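Local coordinates for uncharacterized protein POB3N (Chaetomium thermophilum var. thermophilum, PDB 4KHB), which is a subunit of the FACT complex, a probable histone chaperone that reorganises nucleosomes during transcription, replication and repair, and comprises here its N-terminal PH-like part, at residues A6-D11 with K91-T96; S70-L75 with E131-E136; N141-G144 with I148-E151. All coordinates share one frame; numbering follows the deposited sequence.

Contact 1 of 3, residues A6-D11 with K91-T96; sequences AIESFD and KNWYST
A single tryptophan, Trp93, reaches across to Ala6 and Glu8 in a small surface contact that joins the start of the chain to the residues just after helix 83-92, at one edge of the N-terminal PH-like domain of Pob3. The far corner of the indole does the touching. Its CH2 lies 3.3 Å from Ala6 O, and CZ2 of the same six-membered ring is 3.7 Å from that oxygen, which approaches the ring obliquely. Glu8 enters through its aliphatic part, with CG 4.3 Å from Trp93 CH2. The indole is thus met by a backbone carbonyl and a methylene group, and together the two segments bury about 115 Å². Trp93 CG lies beside its own backbone N, anti to the carbonyl carbon (chi1 -71°), and this torsion sends the long ring system out from the residues that follow helix 83-92 toward Ala6 and Glu8.

Beyond the tryptophan the chain turns away. Ser95 takes a positive phi of 54°, leaving the helical conformation, and its N makes a weak bond back to Lys91 O at 3.5 Å. One step further on, Thr96 OG1 donates to Tyr94 O over 2.8 Å from above the carbonyl plane, tying the hydroxyl to the turn that precedes it.

The charged end of Glu8 is engaged by Arg85 of the helix in a salt bridge; the same arginine also bonds to Ser9 O and makes a cation-pi contact with Phe10. Strand 8-11 is meanwhile paired with strand 22-27 through Glu8 to Phe26 and Phe10 to Cys24, while Phe10 rests on Leu86 and Ile89, so helix 83-92 packs along the edge strand whose Glu8 Trp93 touches.

Contact 2 of 3, residues S70-L75 with E131-E136; sequences SGVIQL and EIPYSE
Gln74 NE2 is gripped by two acceptors, Glu62 OE2 and the carbonyl O of Met41 of the Spt16D chain, while its OE1 is bonded to Lys170 NZ. With both ends of the amide held, the rotation of the group is probably fixed, and OE1 comes to rest 4.4 Å from Pro133 CG. A closer contact, and an apolar one, is made by Val72, two residues earlier in the strand, on the side that also carries Gln74. Val72 CG2 sits 3.7 Å from Pro133 CB and 3.9 Å from Pro133 CG, so one methyl bears on the CB-CG side of the pyrrolidine ring, and the two side chains cross at about a right angle. That methyl occupies the position between the backbone N and the carbonyl carbon, where chi1 of -71° places it; the other branch, CG1, lies beside the N.

At the exposed end, Ser70 OG stands near the plane of the Tyr134 ring, at its edge, 4.3 Å from CD2. The two hydroxyls are bonded to neighbouring carbonyls of the turn before strand 119-124, Ser70 OG to Lys117 O and Tyr134 OH to Gly116 O. After Pro133 the strand gives way to a 3-10 turn, closed by Glu136 N on Pro133 O at 3.0 Å.

Strand 72-78 belongs to the first PH-like domain and strand 127-133 to the following SSRP1-family region, also of the PH clan. The arrangement is therefore an interdomain junction between consecutive PH-like modules, with Spt16D packing on Pro133 at the same place.

Contact 3 of 3, residues N141-G144 with I148-E151; sequences NLAG and IAVE
Asn141 and Ala149 form an antiparallel hydrogen-bonded pair of a beta hairpin, strands 137-144 and 147-152, in the SSRP1-family region of the chain. Asn141 N donates to Ala149 O at 2.8 Å, close to straight at 164°. The return bond, from Ala149 N to Asn141 O, is refined implausibly short, so its exact length is doubtful. Ile148 CA lies 3.3 Å from Asn141 O in a CA-H...O contact.

The Asn141 side chain turns to the face shared with Ala149, its CG beside the backbone N. From there ND2 donates to Glu151 OE1 over 2.9 Å. The acceptor lies in the amide plane, but the amide comes from above the carboxylate plane, and the two planes are 69° apart. Glu151, extended beyond CG, supplies the reach.

Leu142 points to the other face, where it forms the antiparallel non-hydrogen-bonded pair with Ile148. Their methyls meet at CD1 of each residue, 3.8 Å apart. Segments 141-144 and 148-151 run 134° apart, well short of exactly antiparallel, as the chain bends away at Ala143, and on strand 147-152 the sheet continues to strand 177-184. Ala143 then returns toward Ala149, its CB coming to 4.3 Å from the CB of that residue.

Contact 2 is the buried one, near the middle of the chain, whereas contacts 1 and 3 are surface contacts on opposite sides of the chain's centre, their centres about 41 Å apart. Contacts 1 and 2 both involve the first PH-like domain: strand 72-78 of contact 2 is followed in the chain by helix 83-92 of contact 1. Contacts 2 and 3 are linked likewise, through successive strands 127-133 and 137-144. Residues 141-144 and 148-151, neighbours in sequence, are joined by main-chain bonds and one amide-carboxylate bond; distant segments meet in contact 1 by a backbone carbonyl and a methylene against an indole, in contact 2 by a valine methyl on a proline ring, with polar groups bonded to third parties.

Contact 1 of 3, residues A6-D11 with K91-T96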
loop_
_atom_site.group_PDB
_atom_site.type_symbol
_atom_site.label_atom_id
_atom_site.label_comp_id
_atom_site.label_asym_id
_atom_site.label_seq_id
_atom_site.Cartn_x
_atom_site.Cartn_y
_atom_site.Cartn_z
ATOM N N ALA H 6 17.575 -13.450 25.731
ATOM C CA ALA H 6 16.327 -14.163 25.945
ATOM C C ALA H 6 15.199 -13.414 25.257
ATOM O O ALA H 6 14.461 -13.974 24.445
ATOM C CB ALA H 6 16.045 -14.312 27.436
ATOM N N ILE H 7 15.077 -12.136 25.604
ATOM C CA ILE H 7 14.116 -11.228 24.987
ATOM C C ILE H 7 14.804 -10.175 24.127
ATOM O O ILE H 7 15.801 -9.581 24.542
ATOM C CB ILE H 7 13.278 -10.494 26.072
ATOM C CG1 ILE H 7 12.083 -11.337 26.520
ATOM C CG2 ILE H 7 12.738 -9.175 25.548
ATOM C CD1 ILE H 7 11.922 -12.645 25.789
ATOM N N GLU H 8 14.286 -9.963 22.922
ATOM C CA GLU H 8 14.669 -8.807 22.124
ATOM C C GLU H 8 13.491 -7.852 22.032
ATOM O O GLU H 8 12.425 -8.212 21.527
ATOM C CB GLU H 8 15.118 -9.220 20.724
ATOM C CG GLU H 8 16.471 -9.906 20.673
ATOM C CD GLU H 8 17.610 -8.937 20.921
ATOM O OE1 GLU H 8 17.390 -7.715 20.782
ATOM O OE2 GLU H 8 18.725 -9.394 21.241
ATOM N N SER H 9 13.683 -6.636 22.527
ATOM C CA SER H 9 12.583 -5.687 22.621
ATOM C C SER H 9 12.826 -4.495 21.710
ATOM O O SER H 9 13.969 -4.082 21.500
ATOM C CB SER H 9 12.393 -5.231 24.069
ATOM O OG SER H 9 11.293 -4.348 24.180
ATOM N N PHE H 10 11.744 -3.939 21.178
ATOM C CA PHE H 10 11.826 -2.802 20.275
ATOM C C PHE H 10 10.703 -1.837 20.624
ATOM O O PHE H 10 9.552 -2.250 20.789
ATOM C CB PHE H 10 11.708 -3.258 18.819
ATOM C CG PHE H 10 12.848 -4.122 18.357
ATOM C CD1 PHE H 10 12.815 -5.500 18.530
ATOM C CD2 PHE H 10 13.960 -3.552 17.754
ATOM C CE1 PHE H 10 13.870 -6.294 18.102
ATOM C CE2 PHE H 10 15.015 -4.336 17.324
ATOM C CZ PHE H 10 14.972 -5.709 17.497
ATOM N N ASP H 11 11.035 -0.556 20.742
ATOM C CA ASP H 11 10.060 0.430 21.187
ATOM C C ASP H 11 9.473 1.241 20.038
ATOM O O ASP H 11 10.060 1.316 18.956
ATOM C CB ASP H 11 10.695 1.362 22.223
ATOM C CG ASP H 11 10.421 0.917 23.646
ATOM O OD1 ASP H 11 9.260 0.561 23.943
ATOM O OD2 ASP H 11 11.362 0.920 24.466
ATOM N N LYS H 91 16.306 -15.583 11.866
ATOM C CA LYS H 91 17.120 -16.712 11.424
ATOM C C LYS H 91 17.344 -17.729 12.544
ATOM O O LYS H 91 17.106 -18.924 12.361
ATOM C CB LYS H 91 18.465 -16.238 10.860
ATOM C CG LYS H 91 19.358 -17.376 10.368
ATOM C CD LYS H 91 20.658 -16.867 9.761
ATOM C CE LYS H 91 21.617 -16.367 10.827
ATOM N NZ LYS H 91 21.664 -14.881 10.864
ATOM N N ASN H 92 17.796 -17.253 13.700
ATOM C CA ASN H 92 18.131 -18.139 14.815
ATOM C C ASN H 92 16.918 -18.757 15.514
ATOM O O ASN H 92 16.973 -19.902 15.961
ATOM C CB ASN H 92 19.012 -17.420 15.843
ATOM C CG ASN H 92 20.376 -17.046 15.295
ATOM O OD1 ASN H 92 20.791 -17.524 14.239
ATOM N ND2 ASN H 92 21.089 -16.201 16.026
ATOM N N TRP H 93 15.831 -17.995 15.613
ATOM C CA TRP H 93 14.629 -18.452 16.309
ATOM C C TRP H 93 13.532 -18.988 15.389
ATOM O O TRP H 93 12.876 -19.981 15.711
ATOM C CB TRP H 93 14.062 -17.326 17.184
ATOM C CG TRP H 93 14.900 -17.015 18.394
ATOM C CD1 TRP H 93 15.922 -17.766 18.895
ATOM C CD2 TRP H 93 14.789 -15.868 19.251
ATOM N NE1 TRP H 93 16.450 -17.163 20.012
ATOM C CE2 TRP H 93 15.773 -15.996 20.251
ATOM C CE3 TRP H 93 13.954 -14.746 19.268
ATOM C CZ2 TRP H 93 15.945 -15.042 21.259
ATOM C CZ3 TRP H 93 14.130 -13.800 20.268
ATOM C CH2 TRP H 93 15.114 -13.957 21.250
ATOM N N TYR H 94 13.334 -18.338 14.247
ATOM C CA TYR H 94 12.158 -18.612 13.427
ATOM C C TYR H 94 12.469 -19.371 12.133
ATOM O O TYR H 94 11.567 -19.614 11.326
ATOM C CB TYR H 94 11.409 -17.306 13.125
ATOM C CG TYR H 94 11.070 -16.492 14.365
ATOM C CD1 TYR H 94 10.836 -17.111 15.587
ATOM C CD2 TYR H 94 10.992 -15.105 14.311
ATOM C CE1 TYR H 94 10.534 -16.376 16.716
ATOM C CE2 TYR H 94 10.688 -14.359 15.439
ATOM C CZ TYR H 94 10.460 -15.003 16.638
ATOM O OH TYR H 94 10.159 -14.278 17.769
ATOM N N SER H 95 13.738 -19.735 11.943
ATOM C CA SER H 95 14.170 -20.456 10.742
ATOM C C SER H 95 13.756 -19.697 9.486
ATOM O O SER H 95 13.328 -20.299 8.497
ATOM C CB SER H 95 13.613 -21.886 10.715
ATOM O OG SER H 95 14.048 -22.631 11.838
ATOM N N THR H 96 13.887 -18.374 9.534
ATOM C CA THR H 96 13.431 -17.526 8.443
ATOM C C THR H 96 14.458 -16.460 8.074
ATOM O O THR H 96 15.065 -15.835 8.950
ATOM C CB THR H 96 12.119 -16.807 8.829
ATOM O OG1 THR H 96 11.141 -17.766 9.255
ATOM C CG2 THR H 96 11.571 -16.029 7.653
#

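Contact 2 of 3, residues S70-L75 with E131-E136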
loop_
_atom_site.group_PDB
_atom_site.type_symbol
_atom_site.label_atom_id
_atom_site.label_comp_id
_atom_site.label_asym_id
_atom_site.label_seq_id
_atom_site.Cartn_x
_atom_site.Cartn_y
_atom_site.Cartn_z
ATOM N N SER H 70 -2.842 -18.342 5.945
ATOM C CA SER H 70 -2.871 -17.141 5.113
ATOM C C SER H 70 -3.076 -15.895 5.973
ATOM O O SER H 70 -4.096 -15.765 6.658
ATOM C CB SER H 70 -3.959 -17.244 4.042
ATOM O OG SER H 70 -3.860 -16.179 3.113
ATOM N N GLY H 71 -2.104 -14.984 5.944
ATOM C CA GLY H 71 -2.208 -13.746 6.699
ATOM C C GLY H 71 -0.919 -12.943 6.769
ATOM O O GLY H 71 0.176 -13.503 6.660
ATOM N N VAL H 72 -1.049 -11.631 6.955
ATOM C CA VAL H 72 0.111 -10.756 7.127
ATOM C C VAL H 72 0.051 -9.936 8.418
ATOM O O VAL H 72 -1.000 -9.401 8.779
ATOM C CB VAL H 72 0.320 -9.809 5.914
ATOM C CG1 VAL H 72 0.811 -10.583 4.708
ATOM C CG2 VAL H 72 -0.963 -9.066 5.585
ATOM N N ILE H 73 1.184 -9.850 9.110
ATOM C CA ILE H 73 1.301 -9.006 10.295
ATOM C C ILE H 73 2.285 -7.887 9.975
ATOM O O ILE H 73 3.445 -8.145 9.644
ATOM C CB ILE H 73 1.805 -9.803 11.514
ATOM C CG1 ILE H 73 0.856 -10.965 11.812
ATOM C CG2 ILE H 73 1.917 -8.897 12.738
ATOM C CD1 ILE H 73 -0.560 -10.524 12.150
ATOM N N GLN H 74 1.816 -6.645 10.062
ATOM C CA GLN H 74 2.643 -5.492 9.731
ATOM C C GLN H 74 3.137 -4.740 10.964
ATOM O O GLN H 74 2.342 -4.221 11.751
ATOM C CB GLN H 74 1.879 -4.548 8.794
ATOM C CG GLN H 74 1.724 -5.075 7.372
ATOM C CD GLN H 74 0.721 -4.285 6.557
ATOM O OE1 GLN H 74 -0.408 -4.726 6.339
ATOM N NE2 GLN H 74 1.124 -3.100 6.115
ATOM N N LEU H 75 4.457 -4.699 11.120
ATOM C CA LEU H 75 5.091 -3.947 12.193
ATOM C C LEU H 75 6.021 -2.878 11.618
ATOM O O LEU H 75 7.114 -3.204 11.138
ATOM C CB LEU H 75 5.895 -4.896 13.084
ATOM C CG LEU H 75 5.160 -6.073 13.728
ATOM C CD1 LEU H 75 6.146 -7.146 14.155
ATOM C CD2 LEU H 75 4.345 -5.613 14.917
ATOM N N GLU H 131 0.608 -3.658 -1.854
ATOM C CA GLU H 131 0.056 -4.967 -1.521
ATOM C C GLU H 131 -1.300 -4.817 -0.840
ATOM O O GLU H 131 -1.493 -3.912 -0.023
ATOM C CB GLU H 131 1.010 -5.725 -0.593
ATOM C CG GLU H 131 2.392 -5.979 -1.170
ATOM C CD GLU H 131 3.437 -5.053 -0.585
ATOM O OE1 GLU H 131 3.049 -4.011 -0.015
ATOM O OE2 GLU H 131 4.640 -5.366 -0.689
ATOM N N ILE H 132 -2.238 -5.696 -1.182
ATOM C CA ILE H 132 -3.551 -5.710 -0.540
ATOM C C ILE H 132 -3.828 -7.073 0.090
ATOM O O ILE H 132 -3.997 -8.068 -0.618
ATOM C CB ILE H 132 -4.670 -5.382 -1.540
ATOM C CG1 ILE H 132 -4.442 -3.996 -2.139
ATOM C CG2 ILE H 132 -6.026 -5.402 -0.852
ATOM C CD1 ILE H 132 -4.738 -3.908 -3.613
ATOM N N PRO H 133 -3.864 -7.119 1.432
ATOM C CA PRO H 133 -4.157 -8.357 2.166
ATOM C C PRO H 133 -5.588 -8.817 1.918
ATOM O O PRO H 133 -6.495 -7.983 1.897
ATOM C CB PRO H 133 -3.967 -7.958 3.639
ATOM C CG PRO H 133 -3.238 -6.652 3.621
ATOM C CD PRO H 133 -3.571 -5.986 2.326
ATOM N N TYR H 134 -5.776 -10.119 1.714
ATOM C CA TYR H 134 -7.091 -10.689 1.425
ATOM C C TYR H 134 -8.106 -10.401 2.532
ATOM O O TYR H 134 -9.299 -10.244 2.267
ATOM C CB TYR H 134 -6.968 -12.200 1.187
ATOM C CG TYR H 134 -6.155 -12.560 -0.041
ATOM C CD1 TYR H 134 -6.128 -11.721 -1.147
ATOM C CD2 TYR H 134 -5.402 -13.726 -0.084
ATOM C CE1 TYR H 134 -5.387 -12.036 -2.264
ATOM C CE2 TYR H 134 -4.653 -14.050 -1.200
ATOM C CZ TYR H 134 -4.652 -13.199 -2.287
ATOM O OH TYR H 134 -3.913 -13.505 -3.406
ATOM N N SER H 135 -7.622 -10.320 3.767
ATOM C CA SER H 135 -8.481 -10.084 4.924
ATOM C C SER H 135 -9.144 -8.708 4.895
ATOM O O SER H 135 -10.145 -8.482 5.578
ATOM C CB SER H 135 -7.682 -10.259 6.218
ATOM O OG SER H 135 -6.587 -9.361 6.271
ATOM N N GLU H 136 -8.588 -7.792 4.106
ATOM C CA GLU H 136 -9.141 -6.446 3.991
ATOM C C GLU H 136 -10.230 -6.348 2.928
ATOM O O GLU H 136 -11.017 -5.400 2.925
ATOM C CB GLU H 136 -8.030 -5.444 3.670
ATOM C CG GLU H 136 -7.072 -5.189 4.820
ATOM C CD GLU H 136 -7.731 -4.437 5.955
ATOM O OE1 GLU H 136 -8.334 -3.374 5.694
ATOM O OE2 GLU H 136 -7.650 -4.910 7.107
#

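Contact 3 of 3, residues N141-G144 with I148-E151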
loop_
_atom_site.group_PDB
_atom_site.type_symbol
_atom_site.label_atom_id
_atom_site.label_comp_id
_atom_site.label_asym_id
_atom_site.label_seq_id
_atom_site.Cartn_x
_atom_site.Cartn_y
_atom_site.Cartn_z
ATOM N N ASN H 141 -15.246 -8.145 -7.778
ATOM C CA ASN H 141 -16.264 -8.120 -8.814
ATOM C C ASN H 141 -15.706 -7.891 -10.208
ATOM O O ASN H 141 -14.781 -7.093 -10.400
ATOM C CB ASN H 141 -17.319 -7.047 -8.500
ATOM C CG ASN H 141 -18.336 -7.508 -7.471
ATOM O OD1 ASN H 141 -18.769 -8.659 -7.481
ATOM N ND2 ASN H 141 -18.721 -6.607 -6.574
ATOM N N LEU H 142 -16.293 -8.589 -11.174
ATOM C CA LEU H 142 -16.058 -8.317 -12.586
ATOM C C LEU H 142 -16.824 -7.054 -12.921
ATOM O O LEU H 142 -18.035 -6.976 -12.699
ATOM C CB LEU H 142 -16.551 -9.474 -13.461
ATOM C CG LEU H 142 -16.133 -9.468 -14.936
ATOM C CD1 LEU H 142 -14.680 -9.849 -15.112
ATOM C CD2 LEU H 142 -17.035 -10.374 -15.775
ATOM N N ALA H 143 -16.122 -6.068 -13.465
ATOM C CA ALA H 143 -16.713 -4.760 -13.704
ATOM C C ALA H 143 -16.919 -4.491 -15.185
ATOM O O ALA H 143 -17.468 -3.455 -15.567
ATOM C CB ALA H 143 -15.847 -3.678 -13.084
ATOM N N GLY H 144 -16.463 -5.426 -16.012
ATOM C CA GLY H 144 -16.592 -5.315 -17.454
ATOM C C GLY H 144 -15.534 -6.192 -18.087
ATOM O O GLY H 144 -15.089 -7.164 -17.472
ATOM N N ILE H 148 -11.565 -5.885 -13.142
ATOM C CA ILE H 148 -11.891 -6.446 -11.837
ATOM C C ILE H 148 -11.949 -5.337 -10.791
ATOM O O ILE H 148 -11.044 -4.504 -10.714
ATOM C CB ILE H 148 -10.833 -7.481 -11.391
ATOM C CG1 ILE H 148 -10.361 -8.337 -12.572
ATOM C CG2 ILE H 148 -11.365 -8.340 -10.247
ATOM C CD1 ILE H 148 -11.439 -9.226 -13.170
ATOM N N ALA H 149 -13.013 -5.321 -9.991
ATOM C CA ALA H 149 -13.140 -4.338 -8.922
ATOM C C ALA H 149 -12.869 -4.991 -7.574
ATOM O O ALA H 149 -13.453 -6.029 -7.255
ATOM C CB ALA H 149 -14.526 -3.707 -8.941
ATOM N N VAL H 150 -11.986 -4.384 -6.786
ATOM C CA VAL H 150 -11.698 -4.872 -5.443
ATOM C C VAL H 150 -12.206 -3.841 -4.447
ATOM O O VAL H 150 -11.688 -2.724 -4.379
ATOM C CB VAL H 150 -10.190 -5.109 -5.227
ATOM C CG1 VAL H 150 -9.929 -5.615 -3.822
ATOM C CG2 VAL H 150 -9.658 -6.094 -6.248
ATOM N N GLU H 151 -13.222 -4.220 -3.678
ATOM C CA GLU H 151 -13.911 -3.277 -2.802
ATOM C C GLU H 151 -13.602 -3.484 -1.325
ATOM O O GLU H 151 -13.361 -4.606 -0.874
ATOM C CB GLU H 151 -15.425 -3.327 -3.034
ATOM C CG GLU H 151 -15.828 -3.742 -4.440
ATOM C CD GLU H 151 -17.303 -3.524 -4.705
ATOM O OE1 GLU H 151 -17.785 -3.951 -5.774
ATOM O OE2 GLU H 151 -17.979 -2.918 -3.848
#